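Local coordinates for protein 3-hydroxyisobutyryl-CoA hydrolase (Mycobacterium thermoresistibile, PDB 4HDT) that probably hydrolyses 3-hydroxyisobutyryl-CoA to 3-hydroxyisobutyrate and free CoA, and belongs to the crotonase-like enoyl-CoA hydratase/isomerase family, at residues Gly152-Leu157 and Arg290-Val295; Gly165-Leu170 and Arg227-Glu232; Ala245-Asp250 and Glu256-Ile261; Thr272-Arg277 and Ala337-Val342. All coordinates share one frame; numbering follows the deposited sequence.

Contact 1 (Gly152-Leu157 and Arg290-Val295); sequences GGTYLL and RQEYRV
Glu292 reaches Thr154 and Gly152 with CG beside its own backbone N (chi1 -74°) and the rest of the chain extended. Its carboxylate is thereby carried across to the start of helix 153-158. Thr154 points back at it: OG1 sits between the backbone N and the carbonyl carbon (chi1 64°). The two side chains come from opposite directions. Gly152 N gives a hydrogen bond to Glu292 OE1 at 2.7 Å, on the syn lone pair. Glu292 OE2 accepts twice from Thr154. Thr154 N meets Glu292 OE2 at 3.0 Å, nearly along the axis of the carboxylate bond. Thr154 OG1 donates to the anti lone pair of Glu292 OE2 at 2.6 Å. Three bonds therefore grip the carboxylate and fix its rotation. Gly152 is the N-cap residue, and the acid bonds to backbone N-H groups of the cap and first turn. A negative charge here would probably be stabilised by the positive end of the helix dipole. The axes of segments 153-157 and 290-295 run 123° apart and approach to 10.7 Å. Glu292 spans that gap within the crotonase-like fold. Thr154 also touches Ala279 and Thr288. Beside the carboxylate, a water donates to Thr154 OG1 at 2.9 Å and accepts from Gln291 NE2 at 2.8 Å.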
loop_
_atom_site.group_PDB
_atom_site.type_symbol
_atom_site.label_atom_id
_atom_site.label_comp_id
_atom_site.label_asym_id
_atom_site.label_seq_id
_atom_site.Cartn_x
_atom_site.Cartn_y
_atom_site.Cartn_z
ATOM N N GLY A 152 0.244 -6.095 2.406
ATOM C CA GLY A 152 -1.031 -6.622 2.004
ATOM C C GLY A 152 -1.541 -5.986 0.750
ATOM O O GLY A 152 -2.688 -6.236 0.377
ATOM N N GLY A 153 -0.710 -5.222 0.061
ATOM C CA GLY A 153 -1.091 -4.618 -1.197
ATOM C C GLY A 153 -1.388 -5.640 -2.282
ATOM O O GLY A 153 -2.226 -5.406 -3.126
ATOM N N THR A 154 -0.715 -6.789 -2.269
ATOM C CA THR A 154 -0.966 -7.792 -3.319
ATOM C C THR A 154 -2.332 -8.428 -3.105
ATOM O O THR A 154 -2.993 -8.812 -4.074
ATOM C CB THR A 154 0.156 -8.842 -3.439
ATOM O OG1 THR A 154 0.243 -9.622 -2.256
ATOM C CG2 THR A 154 1.490 -8.218 -3.707
ATOM N N TYR A 155 -2.779 -8.566 -1.839
ATOM C CA TYR A 155 -4.148 -8.992 -1.536
ATOM C C TYR A 155 -5.154 -7.967 -2.129
ATOM O O TYR A 155 -6.137 -8.350 -2.789
ATOM C CB TYR A 155 -4.256 -9.114 -0.009
ATOM C CG TYR A 155 -5.622 -9.436 0.565
ATOM C CD1 TYR A 155 -6.544 -8.437 0.816
ATOM C CD2 TYR A 155 -5.928 -10.720 0.959
ATOM C CE1 TYR A 155 -7.764 -8.710 1.385
ATOM C CE2 TYR A 155 -7.156 -10.998 1.511
ATOM C CZ TYR A 155 -8.069 -9.986 1.707
ATOM O OH TYR A 155 -9.267 -10.265 2.319
ATOM N N LEU A 156 -4.934 -6.679 -1.916
ATOM C CA LEU A 156 -5.842 -5.675 -2.458
ATOM C C LEU A 156 -5.759 -5.576 -3.988
ATOM O O LEU A 156 -6.788 -5.562 -4.677
ATOM C CB LEU A 156 -5.579 -4.318 -1.840
ATOM C CG LEU A 156 -5.857 -4.227 -0.340
ATOM C CD1 LEU A 156 -5.178 -2.985 0.212
ATOM C CD2 LEU A 156 -7.347 -4.289 -0.044
ATOM N N LEU A 157 -4.555 -5.601 -4.524
ATOM C CA LEU A 157 -4.374 -5.439 -5.971
ATOM C C LEU A 157 -5.033 -6.594 -6.714
ATOM O O LEU A 157 -5.675 -6.393 -7.770
ATOM C CB LEU A 157 -2.900 -5.317 -6.335
ATOM C CG LEU A 157 -2.196 -4.030 -5.881
ATOM C CD1 LEU A 157 -0.699 -4.273 -5.827
ATOM C CD2 LEU A 157 -2.549 -2.844 -6.809
ATOM N N ARG A 290 2.387 -13.623 4.219
ATOM C CA ARG A 290 3.519 -14.564 4.333
ATOM C C ARG A 290 4.332 -14.619 3.041
ATOM O O ARG A 290 5.545 -14.707 3.082
ATOM C CB ARG A 290 3.046 -15.992 4.614
ATOM C CG ARG A 290 2.436 -16.231 5.944
ATOM C CD ARG A 290 2.046 -17.723 6.007
ATOM N NE ARG A 290 0.697 -17.921 6.522
ATOM C CZ ARG A 290 0.412 -18.058 7.812
ATOM N NH1 ARG A 290 1.365 -18.037 8.756
ATOM N NH2 ARG A 290 -0.846 -18.189 8.167
ATOM N N GLN A 291 3.643 -14.581 1.902
ATOM C CA GLN A 291 4.280 -14.561 0.603
ATOM C C GLN A 291 5.029 -13.252 0.425
ATOM O O GLN A 291 6.191 -13.229 0.002
ATOM C CB GLN A 291 3.251 -14.740 -0.506
ATOM C CG GLN A 291 3.792 -14.711 -1.927
ATOM C CD GLN A 291 2.729 -15.204 -2.891
ATOM O OE1 GLN A 291 2.593 -16.421 -3.108
ATOM N NE2 GLN A 291 1.954 -14.298 -3.411
ATOM N N GLU A 292 4.371 -12.157 0.755
ATOM C CA GLU A 292 4.994 -10.857 0.617
ATOM C C GLU A 292 6.261 -10.769 1.473
ATOM O O GLU A 292 7.254 -10.139 1.099
ATOM C CB GLU A 292 4.024 -9.748 1.027
ATOM C CG GLU A 292 2.895 -9.466 0.026
ATOM C CD GLU A 292 1.900 -8.413 0.489
ATOM O OE1 GLU A 292 2.129 -7.788 1.536
ATOM O OE2 GLU A 292 0.869 -8.208 -0.201
ATOM N N TYR A 293 6.248 -11.395 2.628
ATOM C CA TYR A 293 7.417 -11.332 3.513
ATOM C C TYR A 293 8.607 -12.068 2.878
ATOM O O TYR A 293 9.729 -11.575 2.930
ATOM C CB TYR A 293 7.072 -11.946 4.875
ATOM C CG TYR A 293 8.172 -11.885 5.894
ATOM C CD1 TYR A 293 8.508 -10.663 6.510
ATOM C CD2 TYR A 293 8.862 -13.029 6.259
ATOM C CE1 TYR A 293 9.511 -10.586 7.443
ATOM C CE2 TYR A 293 9.871 -12.956 7.177
ATOM C CZ TYR A 293 10.204 -11.756 7.776
ATOM O OH TYR A 293 11.246 -11.782 8.698
ATOM N N ARG A 294 8.367 -13.237 2.281
ATOM C CA ARG A 294 9.436 -13.947 1.540
ATOM C C ARG A 294 10.006 -13.040 0.444
ATOM O O ARG A 294 11.219 -12.924 0.285
ATOM C CB ARG A 294 8.931 -15.242 0.890
ATOM C CG ARG A 294 8.508 -16.297 1.912
ATOM C CD ARG A 294 7.880 -17.497 1.221
ATOM N NE ARG A 294 7.830 -18.680 2.061
ATOM C CZ ARG A 294 7.413 -19.889 1.645
ATOM N NH1 ARG A 294 6.970 -20.062 0.395
ATOM N NH2 ARG A 294 7.429 -20.925 2.478
ATOM N N VAL A 295 9.118 -12.375 -0.290
ATOM C CA VAL A 295 9.530 -11.504 -1.393
ATOM C C VAL A 295 10.352 -10.319 -0.884
ATOM O O VAL A 295 11.419 -10.012 -1.450
ATOM C CB VAL A 295 8.315 -11.055 -2.217
ATOM C CG1 VAL A 295 8.630 -9.967 -3.231
ATOM C CG2 VAL A 295 7.676 -12.270 -2.932
HETATM O O HOH W 1 2.289 -11.578 -2.718
#

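Contact 2 (Gly165-Leu170 and Arg227-Glu232); sequences GLHAAL and RSWIDE
The imidazole of His167 has Ile230 CD1 over one face, a CH-pi contact. Ile230 CD1 is 4.0 Å from the His167 ring centroid and 17° off the ring normal. Trp229 makes an offset edge-to-face pair with the same imidazole. Its edge is turned toward the His167 face, and the planes stand at 88°. The centroids of the His167 ring and the Trp229 six-membered ring are 5.7 Å apart. The nearest atoms of this pair are His167 CE1 and Trp229 CH2, at 3.9 Å. Ile230 CG1 lies over one face of the Trp229 indole, toward its rim, so the isoleucine touches both rings. Ile230 CG2 packs on His167 CB at 3.8 Å. His167 is extended from its helix with CG anti to the backbone N (chi1 171°), which places the ring beside Ile230. The polar ends have other partners: His167 ND1 is hydrogen-bonded to Tyr234 OH, and Trp229 NE1 to Gln226 OE1. These bonds help to hold both rings in their rotation. Across the contact itself the packing is apolar and aromatic. It joins helix 164-171 to helix 227-233 in the helical part of the crotonase-like chain. Around it, helix 252-261 touches His167 through Ala257 and Trp229 through Ala253 and Ala254. Helix 239-249 adds Leu246 against Trp229, and helix 266-279 packs on Leu166 and Ala169.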
loop_
_atom_site.group_PDB
_atom_site.type_symbol
_atom_site.label_atom_id
_atom_site.label_comp_id
_atom_site.label_asym_id
_atom_site.label_seq_id
_atom_site.Cartn_x
_atom_site.Cartn_y
_atom_site.Cartn_z
ATOM N N GLY A 165 -5.694 -3.801 -11.042
ATOM C CA GLY A 165 -4.635 -4.026 -10.044
ATOM C C GLY A 165 -3.250 -4.197 -10.654
ATOM O O GLY A 165 -2.229 -3.666 -10.125
ATOM N N LEU A 166 -3.147 -4.939 -11.759
ATOM C CA LEU A 166 -1.838 -5.084 -12.430
ATOM C C LEU A 166 -1.352 -3.768 -12.972
ATOM O O LEU A 166 -0.158 -3.440 -12.921
ATOM C CB LEU A 166 -1.893 -6.099 -13.598
ATOM C CG LEU A 166 -2.112 -7.500 -13.206
ATOM C CD1 LEU A 166 -2.101 -8.390 -14.460
ATOM C CD2 LEU A 166 -1.047 -7.962 -12.261
ATOM N N HIS A 167 -2.266 -3.001 -13.562
ATOM C CA HIS A 167 -1.905 -1.680 -14.031
ATOM C C HIS A 167 -1.309 -0.825 -12.898
ATOM O O HIS A 167 -0.252 -0.227 -13.074
ATOM C CB HIS A 167 -3.120 -1.030 -14.702
ATOM C CG HIS A 167 -2.930 0.404 -15.044
ATOM N ND1 HIS A 167 -2.206 0.823 -16.144
ATOM C CD2 HIS A 167 -3.336 1.531 -14.411
ATOM C CE1 HIS A 167 -2.207 2.135 -16.194
ATOM N NE2 HIS A 167 -2.862 2.594 -15.143
ATOM N N ALA A 168 -2.029 -0.721 -11.796
ATOM C CA ALA A 168 -1.523 0.051 -10.676
ATOM C C ALA A 168 -0.155 -0.475 -10.199
ATOM O O ALA A 168 0.742 0.318 -9.914
ATOM C CB ALA A 168 -2.539 0.062 -9.557
ATOM N N ALA A 169 -0.010 -1.801 -10.163
ATOM C CA ALA A 169 1.213 -2.430 -9.592
ATOM C C ALA A 169 2.427 -2.281 -10.511
ATOM O O ALA A 169 3.558 -2.083 -10.038
ATOM C CB ALA A 169 0.945 -3.891 -9.341
ATOM N N LEU A 170 2.225 -2.369 -11.834
ATOM C CA LEU A 170 3.348 -2.338 -12.775
ATOM C C LEU A 170 3.741 -0.930 -13.129
ATOM O O LEU A 170 4.938 -0.617 -13.247
ATOM C CB LEU A 170 3.011 -3.174 -14.014
ATOM C CG LEU A 170 2.803 -4.652 -13.743
ATOM C CD1 LEU A 170 2.506 -5.377 -15.057
ATOM C CD2 LEU A 170 3.952 -5.348 -13.022
ATOM N N ARG A 227 -10.632 0.977 -18.247
ATOM C CA ARG A 227 -10.624 -0.481 -18.070
ATOM C C ARG A 227 -10.553 -1.302 -19.368
ATOM O O ARG A 227 -9.996 -2.394 -19.388
ATOM C CB ARG A 227 -11.831 -0.972 -17.266
ATOM C CG ARG A 227 -11.656 -2.451 -16.913
ATOM C CD ARG A 227 -12.622 -2.900 -15.883
ATOM N NE ARG A 227 -12.790 -4.346 -15.888
ATOM C CZ ARG A 227 -13.695 -4.959 -15.151
ATOM N NH1 ARG A 227 -14.502 -4.234 -14.375
ATOM N NH2 ARG A 227 -13.810 -6.271 -15.213
ATOM N N SER A 228 -11.141 -0.784 -20.439
ATOM C CA SER A 228 -11.186 -1.515 -21.685
ATOM C C SER A 228 -9.775 -1.871 -22.157
ATOM O O SER A 228 -9.483 -3.040 -22.429
ATOM C CB SER A 228 -11.890 -0.685 -22.767
ATOM O OG SER A 228 -11.320 0.629 -22.864
ATOM N N TRP A 229 -8.894 -0.870 -22.238
ATOM C CA TRP A 229 -7.532 -1.104 -22.771
ATOM C C TRP A 229 -6.604 -1.725 -21.722
ATOM O O TRP A 229 -5.673 -2.464 -22.057
ATOM C CB TRP A 229 -6.889 0.150 -23.404
ATOM C CG TRP A 229 -6.647 1.338 -22.504
ATOM C CD1 TRP A 229 -7.423 2.444 -22.411
ATOM C CD2 TRP A 229 -5.561 1.537 -21.591
ATOM N NE1 TRP A 229 -6.924 3.312 -21.511
ATOM C CE2 TRP A 229 -5.761 2.798 -20.994
ATOM C CE3 TRP A 229 -4.418 0.811 -21.250
ATOM C CZ2 TRP A 229 -4.882 3.321 -20.057
ATOM C CZ3 TRP A 229 -3.562 1.329 -20.327
ATOM C CH2 TRP A 229 -3.791 2.572 -19.739
ATOM N N ILE A 230 -6.863 -1.441 -20.453
ATOM C CA ILE A 230 -6.155 -2.138 -19.377
ATOM C C ILE A 230 -6.419 -3.641 -19.456
ATOM O O ILE A 230 -5.493 -4.425 -19.508
ATOM C CB ILE A 230 -6.516 -1.538 -17.997
ATOM C CG1 ILE A 230 -5.910 -0.144 -17.865
ATOM C CG2 ILE A 230 -5.968 -2.421 -16.879
ATOM C CD1 ILE A 230 -6.446 0.698 -16.710
ATOM N N ASP A 231 -7.688 -4.034 -19.511
ATOM C CA ASP A 231 -8.029 -5.460 -19.586
ATOM C C ASP A 231 -7.513 -6.093 -20.889
ATOM O O ASP A 231 -7.110 -7.257 -20.891
ATOM C CB ASP A 231 -9.538 -5.639 -19.493
ATOM C CG ASP A 231 -10.070 -5.442 -18.103
ATOM O OD1 ASP A 231 -9.297 -5.080 -17.174
ATOM O OD2 ASP A 231 -11.298 -5.665 -17.931
ATOM N N GLU A 232 -7.501 -5.322 -21.977
ATOM C CA GLU A 232 -6.968 -5.773 -23.256
ATOM C C GLU A 232 -5.489 -6.096 -23.175
ATOM O O GLU A 232 -5.029 -7.061 -23.744
ATOM C CB GLU A 232 -7.154 -4.658 -24.302
ATOM C CG GLU A 232 -6.529 -4.864 -25.692
ATOM C CD GLU A 232 -6.648 -3.644 -26.600
ATOM O OE1 GLU A 232 -7.291 -2.663 -26.150
ATOM O OE2 GLU A 232 -6.149 -3.680 -27.760
#

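Contact 3 (Ala245-Asp250 and Glu256-Ile261); sequences ALRAHD and EAADLI
Arg247 and Asp259 form a salt bridge in which two guanidinium nitrogens grip one oxygen. Arg247 NH2 donates to Asp259 OD1 at 2.8 Å, on the anti lone pair. Arg247 NH1 donates to the same Asp259 OD1 at 3.0 Å, but from above the carboxylate plane. Both bonds are bent at the hydrogen, since a single atom serves two donors. OD1 lies near the guanidinium plane, while the carboxylate is turned 44° from it. The arginine is bent at chi2 (-146°), and its end swings over to the other helix. There Ala258 CB sits under the centre of one guanidinium face, 3.5 Å from Arg247 CZ. Backbone groups are satisfied within each helix: His249 N bonds to Ala245 O, and Ile261 N to Ala257 O. Next to the charged pair lies an apolar patch. Leu246 CB meets Ala258 CB at 3.9 Å, and Leu246 CD1 meets Ile261 CD1 at 3.8 Å. Ala257 CB is a looser neighbour of Leu246 CD1. Helices 239-249 and 252-261 thus form an antiparallel helical hairpin. The axes of segments 245-249 and 256-261 lie at 148° and approach to 8.8 Å. Trp229 and Tyr234 also pack on Leu246 and continue this apolar side. Arg247 and Asp259 are both exposed, so solvent probably weakens their attraction. The chemistry suggests that buried aliphatic packing carries the hairpin and the salt bridge clips its outer margin.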
loop_
_atom_site.group_PDB
_atom_site.type_symbol
_atom_site.label_atom_id
_atom_site.label_comp_id
_atom_site.label_asym_id
_atom_site.label_seq_id
_atom_site.Cartn_x
_atom_site.Cartn_y
_atom_site.Cartn_z
ATOM N N ALA A 245 1.797 -5.110 -25.909
ATOM C CA ALA A 245 0.384 -4.905 -26.178
ATOM C C ALA A 245 -0.014 -3.446 -25.971
ATOM O O ALA A 245 -0.773 -2.885 -26.754
ATOM C CB ALA A 245 -0.442 -5.795 -25.270
ATOM N N LEU A 246 0.483 -2.830 -24.888
ATOM C CA LEU A 246 0.186 -1.421 -24.636
ATOM C C LEU A 246 0.708 -0.584 -25.824
ATOM O O LEU A 246 0.024 0.324 -26.294
ATOM C CB LEU A 246 0.846 -0.930 -23.326
ATOM C CG LEU A 246 0.256 -1.471 -22.044
ATOM C CD1 LEU A 246 1.211 -1.288 -20.860
ATOM C CD2 LEU A 246 -1.113 -0.839 -21.780
ATOM N N ARG A 247 1.884 -0.916 -26.339
ATOM C CA ARG A 247 2.409 -0.139 -27.467
ATOM C C ARG A 247 1.613 -0.390 -28.715
ATOM O O ARG A 247 1.327 0.553 -29.462
ATOM C CB ARG A 247 3.895 -0.385 -27.691
ATOM C CG ARG A 247 4.697 0.108 -26.496
ATOM C CD ARG A 247 6.023 0.665 -26.853
ATOM N NE ARG A 247 6.785 1.160 -25.709
ATOM C CZ ARG A 247 6.588 2.323 -25.076
ATOM N NH1 ARG A 247 5.598 3.147 -25.400
ATOM N NH2 ARG A 247 7.386 2.645 -24.073
ATOM N N ALA A 248 1.243 -1.646 -28.942
ATOM C CA ALA A 248 0.494 -1.976 -30.129
ATOM C C ALA A 248 -0.902 -1.341 -30.157
ATOM O O ALA A 248 -1.397 -1.043 -31.267
ATOM C CB ALA A 248 0.402 -3.481 -30.359
ATOM N N HIS A 249 -1.542 -1.144 -28.998
ATOM C CA HIS A 249 -2.870 -0.519 -28.916
ATOM C C HIS A 249 -2.874 0.879 -29.491
ATOM O O HIS A 249 -3.886 1.315 -30.057
ATOM C CB HIS A 249 -3.467 -0.619 -27.502
ATOM C CG HIS A 249 -4.758 0.114 -27.300
ATOM N ND1 HIS A 249 -5.969 -0.329 -27.806
ATOM C CD2 HIS A 249 -5.048 1.181 -26.530
ATOM C CE1 HIS A 249 -6.934 0.467 -27.385
ATOM N NE2 HIS A 249 -6.391 1.407 -26.623
ATOM N N ASP A 250 -1.703 1.530 -29.463
ATOM C CA ASP A 250 -1.449 2.730 -30.290
ATOM C C ASP A 250 -2.385 3.859 -29.887
ATOM O O ASP A 250 -3.081 4.434 -30.722
ATOM C CB ASP A 250 -1.615 2.398 -31.798
ATOM C CG ASP A 250 -0.852 3.353 -32.746
ATOM O OD1 ASP A 250 -0.147 4.303 -32.304
ATOM O OD2 ASP A 250 -0.957 3.088 -33.947
ATOM N N GLU A 256 1.541 5.926 -22.559
ATOM C CA GLU A 256 1.999 6.512 -21.320
ATOM C C GLU A 256 2.259 5.449 -20.268
ATOM O O GLU A 256 3.262 5.508 -19.530
ATOM C CB GLU A 256 0.976 7.472 -20.747
ATOM N N ALA A 257 1.363 4.471 -20.174
ATOM C CA ALA A 257 1.563 3.354 -19.263
ATOM C C ALA A 257 2.798 2.575 -19.622
ATOM O O ALA A 257 3.601 2.249 -18.760
ATOM C CB ALA A 257 0.347 2.438 -19.243
ATOM N N ALA A 258 2.957 2.234 -20.887
ATOM C CA ALA A 258 4.152 1.544 -21.357
ATOM C C ALA A 258 5.425 2.300 -21.050
ATOM O O ALA A 258 6.407 1.722 -20.580
ATOM C CB ALA A 258 4.052 1.261 -22.846
ATOM N N ASP A 259 5.430 3.588 -21.325
ATOM C CA ASP A 259 6.614 4.415 -21.042
ATOM C C ASP A 259 6.978 4.372 -19.573
ATOM O O ASP A 259 8.176 4.366 -19.245
ATOM C CB ASP A 259 6.367 5.883 -21.417
ATOM C CG ASP A 259 6.322 6.138 -22.954
ATOM O OD1 ASP A 259 6.769 5.334 -23.800
ATOM O OD2 ASP A 259 5.817 7.216 -23.345
ATOM N N LEU A 260 5.964 4.397 -18.710
ATOM C CA LEU A 260 6.217 4.438 -17.245
ATOM C C LEU A 260 6.760 3.087 -16.762
ATOM O O LEU A 260 7.758 3.039 -16.029
ATOM C CB LEU A 260 5.005 4.922 -16.447
ATOM C CG LEU A 260 5.168 5.200 -14.957
ATOM C CD1 LEU A 260 6.334 6.143 -14.731
ATOM C CD2 LEU A 260 3.906 5.756 -14.305
ATOM N N ILE A 261 6.161 2.005 -17.229
ATOM C CA ILE A 261 6.602 0.664 -16.890
ATOM C C ILE A 261 8.051 0.457 -17.283
ATOM O O ILE A 261 8.840 -0.167 -16.559
ATOM C CB ILE A 261 5.693 -0.414 -17.565
ATOM C CG1 ILE A 261 4.305 -0.348 -16.947
ATOM C CG2 ILE A 261 6.279 -1.814 -17.424
ATOM C CD1 ILE A 261 3.283 -1.141 -17.709
#

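Contact 4 (Thr272-Arg277 and Ala337-Val342); sequences TLESVR and AYFAPV
Phe339 makes van der Waals contact with Glu274 and Ser275, neighbours on helix 266-279. The methylene part of Glu274 does the touching: Glu274 CG is 3.7 Å from Phe339 CE2, and Glu274 CB is 4.0 Å from Phe339 CZ. The two side chains meet at a slant. Ser275 comes to the ring edge, near the ring plane, with Ser275 OG 3.4 Å from Phe339 CZ. Phe339 projects toward the helix with CG beside its own backbone N (chi1 -64°), and the far end of the ring makes the contact. Val271 and Val295 pack against the same ring.

Polar interactions lie around the ring. Ser275 OG is hydrogen-bonded to Val271 O, one turn back in the same helix, so its hydroxyl is satisfied. Glu274 is bent at chi2 (71°), which turns the carboxylate away from the line of the chain. Its plane stands 79° from the ring, and OE2 forms a salt bridge with Arg278. Arg278 also makes a cation-pi contact with Phe339.

The loop after helix 332-336 thus inserts an aromatic side chain between helices 266-279 and 285-299. This is plain core packing in the helical C-terminal part of the crotonase-like chain, away from the zinc sites.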
loop_
_atom_site.group_PDB
_atom_site.type_symbol
_atom_site.label_atom_id
_atom_site.label_comp_id
_atom_site.label_asym_id
_atom_site.label_seq_id
_atom_site.Cartn_x
_atom_site.Cartn_y
_atom_site.Cartn_z
ATOM N N THR A 272 6.602 -8.630 -9.269
ATOM C CA THR A 272 5.306 -8.025 -9.013
ATOM C C THR A 272 4.183 -8.713 -9.799
ATOM O O THR A 272 3.133 -9.048 -9.241
ATOM C CB THR A 272 5.340 -6.511 -9.248
ATOM O OG1 THR A 272 6.222 -5.936 -8.276
ATOM C CG2 THR A 272 3.958 -5.901 -9.061
ATOM N N LEU A 273 4.416 -8.937 -11.087
ATOM C CA LEU A 273 3.437 -9.657 -11.886
ATOM C C LEU A 273 3.153 -11.045 -11.302
ATOM O O LEU A 273 1.984 -11.436 -11.130
ATOM C CB LEU A 273 3.884 -9.752 -13.343
ATOM C CG LEU A 273 2.945 -10.491 -14.317
ATOM C CD1 LEU A 273 1.571 -9.832 -14.292
ATOM C CD2 LEU A 273 3.547 -10.468 -15.723
ATOM N N GLU A 274 4.202 -11.753 -10.939
ATOM C CA GLU A 274 4.036 -13.101 -10.375
ATOM C C GLU A 274 3.354 -13.045 -9.002
ATOM O O GLU A 274 2.516 -13.906 -8.693
ATOM C CB GLU A 274 5.371 -13.817 -10.288
ATOM C CG GLU A 274 5.299 -15.248 -9.811
ATOM C CD GLU A 274 4.687 -16.218 -10.806
ATOM O OE1 GLU A 274 4.579 -15.937 -12.035
ATOM O OE2 GLU A 274 4.275 -17.294 -10.328
ATOM N N SER A 275 3.691 -12.029 -8.201
ATOM C CA SER A 275 3.105 -11.904 -6.864
ATOM C C SER A 275 1.604 -11.690 -6.936
ATOM O O SER A 275 0.829 -12.290 -6.194
ATOM C CB SER A 275 3.760 -10.748 -6.103
ATOM O OG SER A 275 5.103 -11.079 -5.813
ATOM N N VAL A 276 1.163 -10.802 -7.839
ATOM C CA VAL A 276 -0.252 -10.492 -7.914
ATOM C C VAL A 276 -1.004 -11.722 -8.425
ATOM O O VAL A 276 -2.077 -12.067 -7.923
ATOM C CB VAL A 276 -0.499 -9.224 -8.770
ATOM C CG1 VAL A 276 -1.990 -9.021 -8.993
ATOM C CG2 VAL A 276 0.089 -8.008 -8.117
ATOM N N ARG A 277 -0.438 -12.397 -9.405
ATOM C CA ARG A 277 -1.070 -13.615 -9.912
ATOM C C ARG A 277 -1.170 -14.715 -8.867
ATOM O O ARG A 277 -2.211 -15.368 -8.758
ATOM C CB ARG A 277 -0.327 -14.084 -11.120
ATOM C CG ARG A 277 -0.616 -13.206 -12.289
ATOM C CD ARG A 277 0.109 -13.816 -13.438
ATOM N NE ARG A 277 -0.086 -13.004 -14.595
ATOM C CZ ARG A 277 0.657 -13.115 -15.692
ATOM N NH1 ARG A 277 1.664 -13.992 -15.768
ATOM N NH2 ARG A 277 0.400 -12.316 -16.679
ATOM N N ALA A 337 13.324 -17.204 -7.267
ATOM C CA ALA A 337 14.183 -16.970 -6.077
ATOM C C ALA A 337 13.535 -16.051 -5.034
ATOM O O ALA A 337 13.817 -16.171 -3.854
ATOM C CB ALA A 337 15.517 -16.397 -6.509
ATOM N N TYR A 338 12.655 -15.149 -5.450
ATOM C CA TYR A 338 12.017 -14.233 -4.510
ATOM C C TYR A 338 10.958 -14.894 -3.647
ATOM O O TYR A 338 10.558 -14.346 -2.630
ATOM C CB TYR A 338 11.416 -13.039 -5.225
ATOM C CG TYR A 338 12.410 -11.975 -5.635
ATOM C CD1 TYR A 338 13.277 -12.173 -6.703
ATOM C CD2 TYR A 338 12.400 -10.744 -5.013
ATOM C CE1 TYR A 338 14.171 -11.176 -7.100
ATOM C CE2 TYR A 338 13.254 -9.723 -5.413
ATOM C CZ TYR A 338 14.138 -9.941 -6.452
ATOM O OH TYR A 338 14.959 -8.913 -6.845
ATOM N N PHE A 339 10.531 -16.101 -4.021
ATOM C CA PHE A 339 9.465 -16.809 -3.336
ATOM C C PHE A 339 9.999 -17.941 -2.478
ATOM O O PHE A 339 9.213 -18.702 -1.933
ATOM C CB PHE A 339 8.442 -17.318 -4.372
ATOM C CG PHE A 339 7.761 -16.212 -5.103
ATOM C CD1 PHE A 339 6.643 -15.615 -4.567
ATOM C CD2 PHE A 339 8.248 -15.733 -6.321
ATOM C CE1 PHE A 339 6.030 -14.546 -5.209
ATOM C CE2 PHE A 339 7.631 -14.687 -6.974
ATOM C CZ PHE A 339 6.532 -14.087 -6.424
ATOM N N ALA A 340 11.319 -17.986 -2.291
ATOM C CA ALA A 340 11.929 -19.017 -1.469
ATOM C C ALA A 340 11.496 -18.906 -0.009
ATOM O O ALA A 340 11.272 -17.788 0.532
ATOM C CB ALA A 340 13.434 -18.961 -1.581
ATOM N N PRO A 341 11.353 -20.073 0.646
ATOM C CA PRO A 341 11.129 -20.103 2.094
ATOM C C PRO A 341 12.177 -19.342 2.852
ATOM O O PRO A 341 13.341 -19.318 2.449
ATOM C CB PRO A 341 11.309 -21.585 2.453
ATOM C CG PRO A 341 10.970 -22.324 1.218
ATOM C CD PRO A 341 11.288 -21.416 0.048
ATOM N N VAL A 342 11.776 -18.786 3.982
ATOM C CA VAL A 342 12.700 -18.106 4.877
ATOM C C VAL A 342 12.475 -18.654 6.288
ATOM O O VAL A 342 11.478 -19.318 6.534
ATOM C CB VAL A 342 12.489 -16.583 4.827
ATOM C CG1 VAL A 342 12.767 -16.073 3.419
ATOM C CG2 VAL A 342 11.103 -16.186 5.337
#

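Contact 1 opens first, at 152-157, and closes only at 290-295. Within its loop, contact 2 runs from 165-170 to 227-232. Contact 3 follows in series as a short hairpin, 245-250 with 256-261, and is nested in contact 1 too. Contact 4 opens at 272-277, still inside that loop, but closes at 337-342, so contacts 1 and 4 cross. Their centres lie about 9 Å apart, and Val295 packs on Tyr338. Contacts 2 and 3 meet where Trp229 touches Leu246. Helix 164-171 bridges the groups: Ala169 touches Leu157 of contact 1 and Thr272 of contact 4. Contacts 1 and 3 do not touch.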